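Local coordinates for protein chinitase A (Streptomyces coelicolor, PDB 3EBV) that probably hydrolyses internal linkages of chitin, this chain being the glycosyl hydrolase family 18 catalytic part of a longer protein, at residues W11-N15 / V35-D39; K22-P27 / D67-K71; F64-V68 / E110-D114. All blocks are in the same frame, centred on the assembly; numbering follows the deposited sequence.

Interaction 1 (W11-N15 / V35-D39); sequences WQNFN and VAFAD
Trp11 and Val35, and after them Gln12 and Ala36, face each other as parallel bridge partners, and two backbone hydrogen bonds hold the pairing. Ala36 N donates to Trp11 O at 2.9 Å in a nearly straight bond (165°). One step on, Asn13 N reaches Ala36 O at 2.8 Å, tilted out of the carbonyl plane, just as the first chain leaves its strand in an inverse gamma turn centred on Asn13. Ala36 is thus gripped through both its N-H and its carbonyl.

The strands 6-12 and 32-40 are neighbours in the (beta/alpha)8 barrel of family 18 chitinases, and the bridges lie at the C-terminal end of strand 6-12 and midway along 32-40. The peptide bond between Ala36 and Phe37 is cis, a non-proline feature familiar in this family.

Apolar contacts fall on both faces of the sheet. On one, Trp11 and Val35 run side by side, and Val35 CG1 sits at the rim of the indole, 3.9 Å from CE3; the indole N-H is spent on Gln21 O. On the other, the methyl of Ala36 covers one face of its neighbour Phe37. With CG held between the backbone N and the carbonyl carbon (chi1 57°), the Phe14 ring lies over Gln12 CB and turns an edge to Ala36 O, which CE2 approaches to 3.4 Å. The same CE2 lies 4.2 Å from Phe37 CE2, and Trp271 packs against both Phe14 and Ala36.

Other polar links are fewer. A water accepts from Phe37 N at 3.1 Å and, weakly, from Asn13 ND2, joining the segments where the direct bonds stop. The Asn13 side-chain amide is held by Asp52 N (at OD1) and Asn50 O (at ND2).

Interaction 2 (K22-P27 / D67-K71); sequences KISDVP and DVRAK
Lys71 lies across the 3-10 turn of Ile23-Asp25, a turn in the link between the first two strands of the (beta/alpha)8 barrel, while Lys71 itself belongs to helix 61-73, which follows the second. Its CB points toward the turn, and CG meets Ile23 CG2 at 3.7 Å. There the chain bends (chi2 -62°); beyond it the extended chain runs through CD to CE, which comes to 3.3 Å from Ile23 O. The ammonium group ends the run: NZ donates to Val26 O at 2.8 Å, tilted from the carbonyl plane, binds a water that also donates to Pro27 O, and makes a weaker link to a second water on Ser24 O. Three backbone carbonyls are therefore tied, one directly and two through water, to a single charge. A methionine here would probably leave Val26 O without its direct charged donor and loosen the hold of the helix on the turn.

One helical turn earlier, Asp67 CB rests on Ile23 CB at 3.7 Å. The hydroxyl of Tyr59 is hydrogen-bonded both to Asp67 OD2 and to Ile23 N, fixing carboxylate and turn together. On the outer side a water bridges the two segments, donating to Asp67 OD1 at 2.8 Å and lying 2.7 Å from Ser24 OG.

Interaction 3 (F64-V68 / E110-D114); sequences FKADV and EYGFD
Phe64 and Phe113 meet rim to rim, Phe64 CZ lying 3.7 Å from Phe113 CZ, with the ring planes at 76° and neither ring over the other's face. This is the close-packed half of the contact. Placing CG anti to the backbone N (chi1 173°) also brings Phe64 CE2 within 3.9 Å of Tyr111 CD1. Val68 CG2 lies over one face of Phe64, Tyr111 CB over one face of Phe113, and Val78 and Ile80 of strand 77-84 back the cluster.

The outward side is looser and polar. Lys65 stretches fully past Tyr111 to a salt bridge with Glu110, NZ to OE2 2.9 Å, approaching from above the carboxylate plane. Nearby a water spans the gap between the backbones, donating to Lys65 O at 2.9 Å and to Tyr111 O at 2.7 Å.

Gly112, with phi 79°, ends helix 94-111 and turns the chain inward, and Asp114 OD2 accepts from Gln72 NE2 and Val78 N. Two outer helices packed side by side in this way are characteristic of the (beta/alpha)8 barrel, and Asp114 opens the DGxDxDxE signature of family 18.

How the interactions relate
From the N terminus, strand 6-12 runs into interaction 1, which closes the loop back to strand 32-40. Segment 22-27 lies within that loop but pairs further on, with helix 61-73, so interaction 2 crosses interaction 1 along the chain. Interaction 3 begins on the same helix, sharing Asp67 and Val68 with interaction 2, and closes the loop to the end of helix 94-111; it follows interaction 1 in series. The three meet in one hydrophobic layer between barrel strands and outer helices: Ile23 CD1 and Phe64 CE1 both touch the Trp11 indole, and Val35 CG2 reaches Phe113. Helix 61-73 thereby joins the first connecting loop to the next helix.

Interaction 1 (W11-N15 / V35-D39)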
# COMPACT_ATOMS: atom_id res chain seq x y z
N TRP A 11 -5.88 -2.21 7.20
CA TRP A 11 -6.74 -2.50 8.38
C TRP A 11 -6.13 -1.79 9.57
O TRP A 11 -4.94 -1.95 9.84
CB TRP A 11 -6.76 -4.00 8.59
CG TRP A 11 -7.45 -4.43 9.86
CD1 TRP A 11 -8.78 -4.64 10.01
CD2 TRP A 11 -6.84 -4.69 11.14
NE1 TRP A 11 -9.06 -5.01 11.32
CE2 TRP A 11 -7.90 -5.05 12.03
CE3 TRP A 11 -5.53 -4.61 11.64
CZ2 TRP A 11 -7.67 -5.40 13.37
CZ3 TRP A 11 -5.30 -4.93 12.99
CH2 TRP A 11 -6.37 -5.32 13.83
N GLN A 12 -6.95 -0.99 10.27
CA GLN A 12 -6.44 -0.17 11.39
C GLN A 12 -6.25 -0.91 12.71
O GLN A 12 -7.22 -1.43 13.27
CB GLN A 12 -7.36 0.99 11.67
CG GLN A 12 -7.54 1.93 10.44
CD GLN A 12 -8.69 2.93 10.60
OE1 GLN A 12 -9.01 3.66 9.67
NE2 GLN A 12 -9.28 3.02 11.82
N ASN A 13 -5.03 -0.89 13.21
CA ASN A 13 -4.76 -1.37 14.60
C ASN A 13 -4.96 -0.25 15.60
O ASN A 13 -4.12 -0.04 16.47
CB ASN A 13 -3.32 -1.91 14.67
CG ASN A 13 -2.99 -2.51 16.03
OD1 ASN A 13 -3.82 -3.20 16.60
ND2 ASN A 13 -1.78 -2.25 16.53
N PHE A 14 -6.07 0.48 15.47
CA PHE A 14 -6.34 1.64 16.32
C PHE A 14 -7.73 2.12 15.99
O PHE A 14 -8.27 1.79 14.93
CB PHE A 14 -5.29 2.76 16.14
CG PHE A 14 -5.17 3.26 14.71
CD1 PHE A 14 -5.97 4.30 14.26
CD2 PHE A 14 -4.25 2.68 13.85
CE1 PHE A 14 -5.89 4.74 12.93
CE2 PHE A 14 -4.14 3.14 12.53
CZ PHE A 14 -4.97 4.16 12.07
N ASN A 15 -8.30 2.93 16.88
CA ASN A 15 -9.63 3.47 16.67
C ASN A 15 -9.51 4.96 16.37
O ASN A 15 -8.99 5.74 17.20
CB ASN A 15 -10.45 3.23 17.97
CG ASN A 15 -11.87 3.76 17.88
OD1 ASN A 15 -12.28 4.38 16.93
ND2 ASN A 15 -12.64 3.51 18.95
N VAL A 35 -1.68 -4.39 7.78
CA VAL A 35 -1.97 -4.08 9.18
C VAL A 35 -1.25 -2.78 9.56
O VAL A 35 -0.00 -2.68 9.52
CB VAL A 35 -1.54 -5.24 10.04
CG1 VAL A 35 -1.63 -4.85 11.54
CG2 VAL A 35 -2.40 -6.44 9.75
N ALA A 36 -2.03 -1.76 9.93
CA ALA A 36 -1.51 -0.43 10.16
C ALA A 36 -1.54 -0.08 11.67
O ALA A 36 -2.63 0.17 12.18
CB ALA A 36 -2.36 0.61 9.38
N PHE A 37 -0.41 0.01 12.39
CA PHE A 37 0.96 -0.09 11.89
C PHE A 37 1.84 -0.72 12.96
O PHE A 37 1.45 -0.80 14.15
CB PHE A 37 1.52 1.31 11.65
CG PHE A 37 0.80 2.11 10.60
CD1 PHE A 37 1.11 1.95 9.25
CD2 PHE A 37 -0.16 3.05 10.97
CE1 PHE A 37 0.46 2.70 8.28
CE2 PHE A 37 -0.81 3.81 9.98
CZ PHE A 37 -0.51 3.62 8.64
N ALA A 38 3.03 -1.13 12.55
CA ALA A 38 4.09 -1.43 13.52
C ALA A 38 4.49 -0.12 14.21
O ALA A 38 4.26 0.96 13.68
CB ALA A 38 5.28 -2.10 12.87
N ASP A 39 5.05 -0.23 15.42
CA ASP A 39 5.48 0.92 16.22
C ASP A 39 7.04 1.02 16.15
O ASP A 39 7.71 -0.00 16.15
CB ASP A 39 5.02 0.70 17.68
CG ASP A 39 3.49 0.91 17.88
OD1 ASP A 39 2.98 1.93 17.37
OD2 ASP A 39 2.84 0.09 18.56
O HOH W 1 -0.92 0.75 15.35

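Interaction 2 (K22-P27 / D67-K71)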
# COMPACT_ATOMS: atom_id res chain seq x y z
N LYS A 22 -12.48 -6.57 13.33
CA LYS A 22 -11.50 -7.66 13.44
C LYS A 22 -10.96 -7.93 12.04
O LYS A 22 -11.57 -7.53 11.04
CB LYS A 22 -12.15 -8.93 14.00
CG LYS A 22 -12.68 -8.71 15.42
CD LYS A 22 -13.41 -9.93 15.94
CE LYS A 22 -13.85 -9.70 17.38
NZ LYS A 22 -14.75 -10.78 17.92
N ILE A 23 -9.83 -8.62 11.95
CA ILE A 23 -9.37 -9.05 10.63
C ILE A 23 -10.45 -9.86 9.91
O ILE A 23 -10.61 -9.77 8.70
CB ILE A 23 -8.03 -9.86 10.75
CG1 ILE A 23 -6.87 -8.91 11.13
CG2 ILE A 23 -7.76 -10.73 9.50
CD1 ILE A 23 -6.37 -7.99 9.95
N SER A 24 -11.20 -10.69 10.64
CA SER A 24 -12.25 -11.54 10.04
C SER A 24 -13.40 -10.72 9.46
O SER A 24 -14.18 -11.25 8.65
CB SER A 24 -12.82 -12.49 11.09
OG SER A 24 -13.31 -11.75 12.20
N ASP A 25 -13.52 -9.44 9.84
CA ASP A 25 -14.57 -8.59 9.28
C ASP A 25 -14.21 -7.97 7.93
O ASP A 25 -15.05 -7.40 7.24
CB ASP A 25 -14.91 -7.42 10.21
CG ASP A 25 -15.53 -7.87 11.52
OD1 ASP A 25 -16.42 -8.75 11.48
OD2 ASP A 25 -15.13 -7.28 12.55
N VAL A 26 -12.92 -8.01 7.57
CA VAL A 26 -12.48 -7.37 6.33
C VAL A 26 -13.15 -8.03 5.12
O VAL A 26 -13.12 -9.25 4.98
CB VAL A 26 -10.94 -7.43 6.19
CG1 VAL A 26 -10.50 -6.95 4.78
CG2 VAL A 26 -10.29 -6.59 7.32
N PRO A 27 -13.77 -7.21 4.24
CA PRO A 27 -14.42 -7.77 3.03
C PRO A 27 -13.55 -8.69 2.19
O PRO A 27 -12.33 -8.50 2.10
CB PRO A 27 -14.81 -6.52 2.23
CG PRO A 27 -15.07 -5.44 3.32
CD PRO A 27 -14.02 -5.76 4.40
N ASP A 67 -7.48 -15.28 12.91
CA ASP A 67 -8.10 -14.55 11.82
C ASP A 67 -7.11 -14.39 10.65
O ASP A 67 -7.49 -14.58 9.49
CB ASP A 67 -8.52 -13.17 12.30
CG ASP A 67 -9.77 -13.19 13.20
OD1 ASP A 67 -10.38 -14.27 13.39
OD2 ASP A 67 -10.13 -12.10 13.71
N VAL A 68 -5.85 -14.07 10.97
CA VAL A 68 -4.80 -14.02 9.94
C VAL A 68 -4.67 -15.37 9.20
O VAL A 68 -4.67 -15.41 7.97
CB VAL A 68 -3.48 -13.52 10.51
CG1 VAL A 68 -2.34 -13.68 9.49
CG2 VAL A 68 -3.60 -12.04 10.96
N ARG A 69 -4.60 -16.46 9.97
CA ARG A 69 -4.48 -17.79 9.38
C ARG A 69 -5.68 -18.11 8.49
O ARG A 69 -5.51 -18.67 7.39
CB ARG A 69 -4.35 -18.88 10.46
CG ARG A 69 -3.12 -18.74 11.31
CD ARG A 69 -2.90 -19.99 12.22
NE ARG A 69 -4.15 -20.52 12.77
CZ ARG A 69 -4.63 -20.28 14.00
NH1 ARG A 69 -5.79 -20.84 14.36
NH2 ARG A 69 -3.98 -19.50 14.87
N ALA A 70 -6.88 -17.75 8.94
CA ALA A 70 -8.07 -17.99 8.13
C ALA A 70 -8.07 -17.19 6.82
O ALA A 70 -8.51 -17.70 5.78
CB ALA A 70 -9.38 -17.71 8.95
N LYS A 71 -7.61 -15.94 6.87
CA LYS A 71 -7.49 -15.14 5.63
C LYS A 71 -6.52 -15.83 4.67
O LYS A 71 -6.77 -15.90 3.46
CB LYS A 71 -6.97 -13.73 5.96
CG LYS A 71 -8.07 -12.75 6.46
CD LYS A 71 -9.16 -12.51 5.41
CE LYS A 71 -10.28 -11.61 5.93
NZ LYS A 71 -11.21 -11.29 4.83
O HOH W 2 -12.85 -13.36 14.34
O HOH W 3 -13.41 -12.95 6.62
O HOH W 4 -10.15 -10.16 2.48

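Interaction 3 (F64-V68 / E110-D114)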
# COMPACT_ATOMS: atom_id res chain seq x y z
N PHE A 64 -6.73 -12.68 16.77
CA PHE A 64 -6.05 -11.97 15.64
C PHE A 64 -5.20 -12.97 14.83
O PHE A 64 -5.34 -13.10 13.59
CB PHE A 64 -5.20 -10.84 16.21
CG PHE A 64 -4.34 -10.15 15.18
CD1 PHE A 64 -4.92 -9.23 14.29
CD2 PHE A 64 -2.98 -10.42 15.09
CE1 PHE A 64 -4.13 -8.57 13.33
CE2 PHE A 64 -2.19 -9.79 14.14
CZ PHE A 64 -2.78 -8.84 13.26
N LYS A 65 -4.36 -13.74 15.53
CA LYS A 65 -3.56 -14.75 14.85
C LYS A 65 -4.40 -15.76 14.09
O LYS A 65 -4.04 -16.16 12.98
CB LYS A 65 -2.60 -15.46 15.83
CG LYS A 65 -1.50 -14.61 16.37
CD LYS A 65 -0.57 -15.46 17.23
CE LYS A 65 0.51 -14.63 17.87
NZ LYS A 65 1.33 -15.46 18.85
N ALA A 66 -5.52 -16.19 14.69
CA ALA A 66 -6.41 -17.13 14.05
C ALA A 66 -7.08 -16.55 12.80
O ALA A 66 -7.23 -17.23 11.78
CB ALA A 66 -7.49 -17.62 15.07
N ASP A 67 -7.48 -15.28 12.91
CA ASP A 67 -8.10 -14.55 11.82
C ASP A 67 -7.11 -14.39 10.65
O ASP A 67 -7.49 -14.58 9.49
CB ASP A 67 -8.52 -13.17 12.30
CG ASP A 67 -9.77 -13.19 13.20
OD1 ASP A 67 -10.38 -14.27 13.39
OD2 ASP A 67 -10.13 -12.10 13.71
N VAL A 68 -5.85 -14.07 10.97
CA VAL A 68 -4.80 -14.02 9.94
C VAL A 68 -4.67 -15.37 9.20
O VAL A 68 -4.67 -15.41 7.97
CB VAL A 68 -3.48 -13.52 10.51
CG1 VAL A 68 -2.34 -13.68 9.49
CG2 VAL A 68 -3.60 -12.04 10.96
N GLU A 110 6.29 -14.03 14.40
CA GLU A 110 5.41 -14.08 15.57
C GLU A 110 3.93 -14.14 15.22
O GLU A 110 3.17 -14.90 15.82
CB GLU A 110 5.65 -12.92 16.52
CG GLU A 110 4.62 -12.85 17.68
CD GLU A 110 4.73 -14.00 18.69
OE1 GLU A 110 5.72 -14.77 18.64
OE2 GLU A 110 3.80 -14.13 19.53
N TYR A 111 3.52 -13.35 14.22
CA TYR A 111 2.08 -13.25 13.90
C TYR A 111 1.69 -13.97 12.65
O TYR A 111 0.49 -14.04 12.35
CB TYR A 111 1.64 -11.77 13.84
CG TYR A 111 1.84 -11.08 15.15
CD1 TYR A 111 0.87 -11.19 16.17
CD2 TYR A 111 3.02 -10.40 15.43
CE1 TYR A 111 1.07 -10.60 17.40
CE2 TYR A 111 3.23 -9.81 16.66
CZ TYR A 111 2.25 -9.92 17.66
OH TYR A 111 2.49 -9.31 18.88
N GLY A 112 2.66 -14.51 11.91
CA GLY A 112 2.42 -15.19 10.67
C GLY A 112 2.20 -14.28 9.45
O GLY A 112 1.59 -14.70 8.48
N PHE A 113 2.74 -13.06 9.49
CA PHE A 113 2.55 -12.16 8.34
C PHE A 113 3.33 -12.62 7.12
O PHE A 113 4.43 -13.20 7.24
CB PHE A 113 2.98 -10.75 8.71
CG PHE A 113 2.15 -10.10 9.81
CD1 PHE A 113 0.75 -10.21 9.82
CD2 PHE A 113 2.78 -9.39 10.83
CE1 PHE A 113 0.00 -9.59 10.86
CE2 PHE A 113 2.07 -8.76 11.86
CZ PHE A 113 0.66 -8.85 11.85
N ASP A 114 2.76 -12.36 5.93
CA ASP A 114 3.37 -12.73 4.66
C ASP A 114 4.48 -11.80 4.19
O ASP A 114 5.16 -12.11 3.20
CB ASP A 114 2.30 -12.85 3.58
CG ASP A 114 1.28 -13.90 3.92
OD1 ASP A 114 1.69 -15.09 3.94
OD2 ASP A 114 0.13 -13.55 4.24
O HOH W 5 -1.26 -16.06 12.19